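Glucose-6-phosphate isomerase (Thermus thermophilus, PDB 1ZZG) probably catalyses the reversible isomerisation of glucose 6-phosphate to fructose 6-phosphate in glycolysis and gluconeogenesis. Local coordinates at residues A[1-7]-A[362-367]. Numbering follows the deposited sequence.
Sequences MLRLDTR and YALFLP
Arg-3 and Phe-365 face each other across two antiparallel strands, whose short segments run at 156°, as a hydrogen-bonded pair: Phe-365 N donates to Arg-3 O at 2.8 Å, and Arg-3 N returns a bond to Phe-365 O. Asp-5 and Ala-363 repeat the pattern, with Asp-5 N to Ala-363 O also at 2.8 Å. Between them sits the non-hydrogen-bonded pair Leu-4/Leu-364. Packing is tight where the buried Leu-2, Tyr-362, Leu-364 and Leu-366 gather under helices 228-238 and 371-391: Leu-4 CD1 lies 3.7 Å from Tyr-362 CD1 and 4.0 Å from Leu-364 CD2, and Leu-2 runs alongside Leu-366.

The other face mixes apolar and charged groups. Helix 339-356 covers Phe-365 and Ala-363, and the looser solvent side lies at the partly exposed Arg-3 and the exposed Arg-7. With chi3 bent to 67°, the Arg-3 guanidinium lies over one face of the Phe-365 ring, planes 14° apart, in an off-centre cation-pi stack; its NH2 also pairs with Glu-314. Asp-5 CB meets the edge of that ring at CE2, 3.6 Å away. The Asp-5 carboxylate accepts from Arg-7 N through OD1, an Asx turn, and from Arg-7 NE and NH2 through OD2; Tyr-351 OH also bonds OD1. An alanine in place of Asp-5 would probably cost Arg-7 its close carboxylate partner, leaving a weak, long pairing with Glu-348, and undo the Asx turn. Strand 3-5 thus adds an antiparallel edge to the mixed sheet, beside strand 360-366, in a helix-flanked alpha/beta domain consistent with the SIS fold of phosphoglucose isomerases.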
# COMPACT_ATOMS: atom_id res chain seq x y z
N MET A 1 -23.55 1.11 -13.55
CA MET A 1 -24.07 -0.16 -12.97
C MET A 1 -22.97 -1.15 -12.62
O MET A 1 -22.25 -1.64 -13.49
CB MET A 1 -25.06 -0.81 -13.94
CG MET A 1 -25.32 -2.28 -13.67
SD MET A 1 -27.05 -2.70 -13.39
CE MET A 1 -27.09 -2.74 -11.58
N LEU A 2 -22.85 -1.45 -11.34
CA LEU A 2 -21.86 -2.39 -10.86
C LEU A 2 -22.31 -3.78 -11.32
O LEU A 2 -23.51 -4.05 -11.36
CB LEU A 2 -21.81 -2.33 -9.33
CG LEU A 2 -20.60 -2.87 -8.57
CD1 LEU A 2 -19.38 -2.07 -8.95
CD2 LEU A 2 -20.85 -2.77 -7.07
N ARG A 3 -21.37 -4.64 -11.69
CA ARG A 3 -21.73 -5.99 -12.14
C ARG A 3 -20.92 -7.06 -11.42
O ARG A 3 -19.69 -6.98 -11.34
CB ARG A 3 -21.53 -6.14 -13.66
CG ARG A 3 -21.80 -7.55 -14.19
CD ARG A 3 -21.88 -7.60 -15.72
NE ARG A 3 -20.61 -7.31 -16.38
CZ ARG A 3 -19.62 -8.19 -16.54
NH1 ARG A 3 -19.76 -9.43 -16.08
NH2 ARG A 3 -18.51 -7.84 -17.16
N LEU A 4 -21.61 -8.06 -10.89
CA LEU A 4 -20.96 -9.16 -10.19
C LEU A 4 -20.80 -10.34 -11.13
O LEU A 4 -21.76 -10.78 -11.76
CB LEU A 4 -21.77 -9.59 -8.96
CG LEU A 4 -21.30 -10.89 -8.30
CD1 LEU A 4 -19.87 -10.75 -7.77
CD2 LEU A 4 -22.26 -11.25 -7.17
N ASP A 5 -19.58 -10.85 -11.22
CA ASP A 5 -19.27 -12.00 -12.08
C ASP A 5 -18.78 -13.17 -11.24
O ASP A 5 -17.77 -13.07 -10.54
CB ASP A 5 -18.21 -11.61 -13.11
CG ASP A 5 -17.88 -12.74 -14.06
OD1 ASP A 5 -17.44 -13.81 -13.59
OD2 ASP A 5 -18.07 -12.56 -15.28
N THR A 6 -19.48 -14.29 -11.32
CA THR A 6 -19.11 -15.48 -10.57
C THR A 6 -18.91 -16.67 -11.52
O THR A 6 -19.10 -17.82 -11.14
CB THR A 6 -20.21 -15.85 -9.53
OG1 THR A 6 -21.47 -15.99 -10.19
CG2 THR A 6 -20.32 -14.76 -8.46
N ARG A 7 -18.50 -16.38 -12.75
CA ARG A 7 -18.29 -17.41 -13.76
C ARG A 7 -17.47 -18.61 -13.29
O ARG A 7 -17.67 -19.71 -13.79
CB ARG A 7 -17.63 -16.80 -15.01
CG ARG A 7 -16.14 -16.52 -14.87
CD ARG A 7 -15.56 -15.83 -16.09
NE ARG A 7 -16.04 -14.46 -16.23
CZ ARG A 7 -15.47 -13.55 -17.02
NH1 ARG A 7 -14.41 -13.87 -17.75
NH2 ARG A 7 -15.96 -12.32 -17.09
N TYR A 362 -13.87 -14.17 -7.71
CA TYR A 362 -15.00 -13.55 -8.38
C TYR A 362 -14.58 -12.14 -8.76
O TYR A 362 -13.55 -11.66 -8.30
CB TYR A 362 -16.23 -13.53 -7.46
CG TYR A 362 -16.12 -12.65 -6.23
CD1 TYR A 362 -16.51 -11.31 -6.26
CD2 TYR A 362 -15.63 -13.17 -5.03
CE1 TYR A 362 -16.43 -10.52 -5.11
CE2 TYR A 362 -15.55 -12.39 -3.88
CZ TYR A 362 -15.95 -11.06 -3.93
OH TYR A 362 -15.90 -10.30 -2.80
N ALA A 363 -15.37 -11.49 -9.59
CA ALA A 363 -15.02 -10.14 -10.02
C ALA A 363 -16.17 -9.17 -9.94
O ALA A 363 -17.33 -9.53 -10.10
CB ALA A 363 -14.48 -10.18 -11.45
N LEU A 364 -15.82 -7.91 -9.68
CA LEU A 364 -16.79 -6.83 -9.63
C LEU A 364 -16.36 -5.88 -10.73
O LEU A 364 -15.27 -5.32 -10.70
CB LEU A 364 -16.74 -6.12 -8.27
CG LEU A 364 -17.46 -6.83 -7.12
CD1 LEU A 364 -17.21 -6.08 -5.82
CD2 LEU A 364 -18.95 -6.89 -7.42
N PHE A 365 -17.22 -5.72 -11.73
CA PHE A 365 -16.93 -4.84 -12.86
C PHE A 365 -17.53 -3.45 -12.69
O PHE A 365 -18.67 -3.30 -12.27
CB PHE A 365 -17.43 -5.48 -14.16
CG PHE A 365 -16.62 -6.66 -14.62
CD1 PHE A 365 -15.49 -6.48 -15.41
CD2 PHE A 365 -16.97 -7.95 -14.23
CE1 PHE A 365 -14.71 -7.57 -15.80
CE2 PHE A 365 -16.20 -9.05 -14.62
CZ PHE A 365 -15.07 -8.86 -15.41
N LEU A 366 -16.72 -2.44 -13.02
CA LEU A 366 -17.12 -1.05 -12.98
C LEU A 366 -17.16 -0.59 -14.43
O LEU A 366 -16.28 -0.93 -15.21
CB LEU A 366 -16.09 -0.19 -12.24
CG LEU A 366 -16.11 -0.08 -10.71
CD1 LEU A 366 -16.22 -1.45 -10.08
CD2 LEU A 366 -14.85 0.64 -10.26
N PRO A 367 -18.19 0.19 -14.81
CA PRO A 367 -18.24 0.65 -16.20
C PRO A 367 -16.97 1.42 -16.57
O PRO A 367 -16.47 1.33 -17.68
CB PRO A 367 -19.48 1.53 -16.22
CG PRO A 367 -20.38 0.83 -15.23
CD PRO A 367 -19.44 0.50 -14.09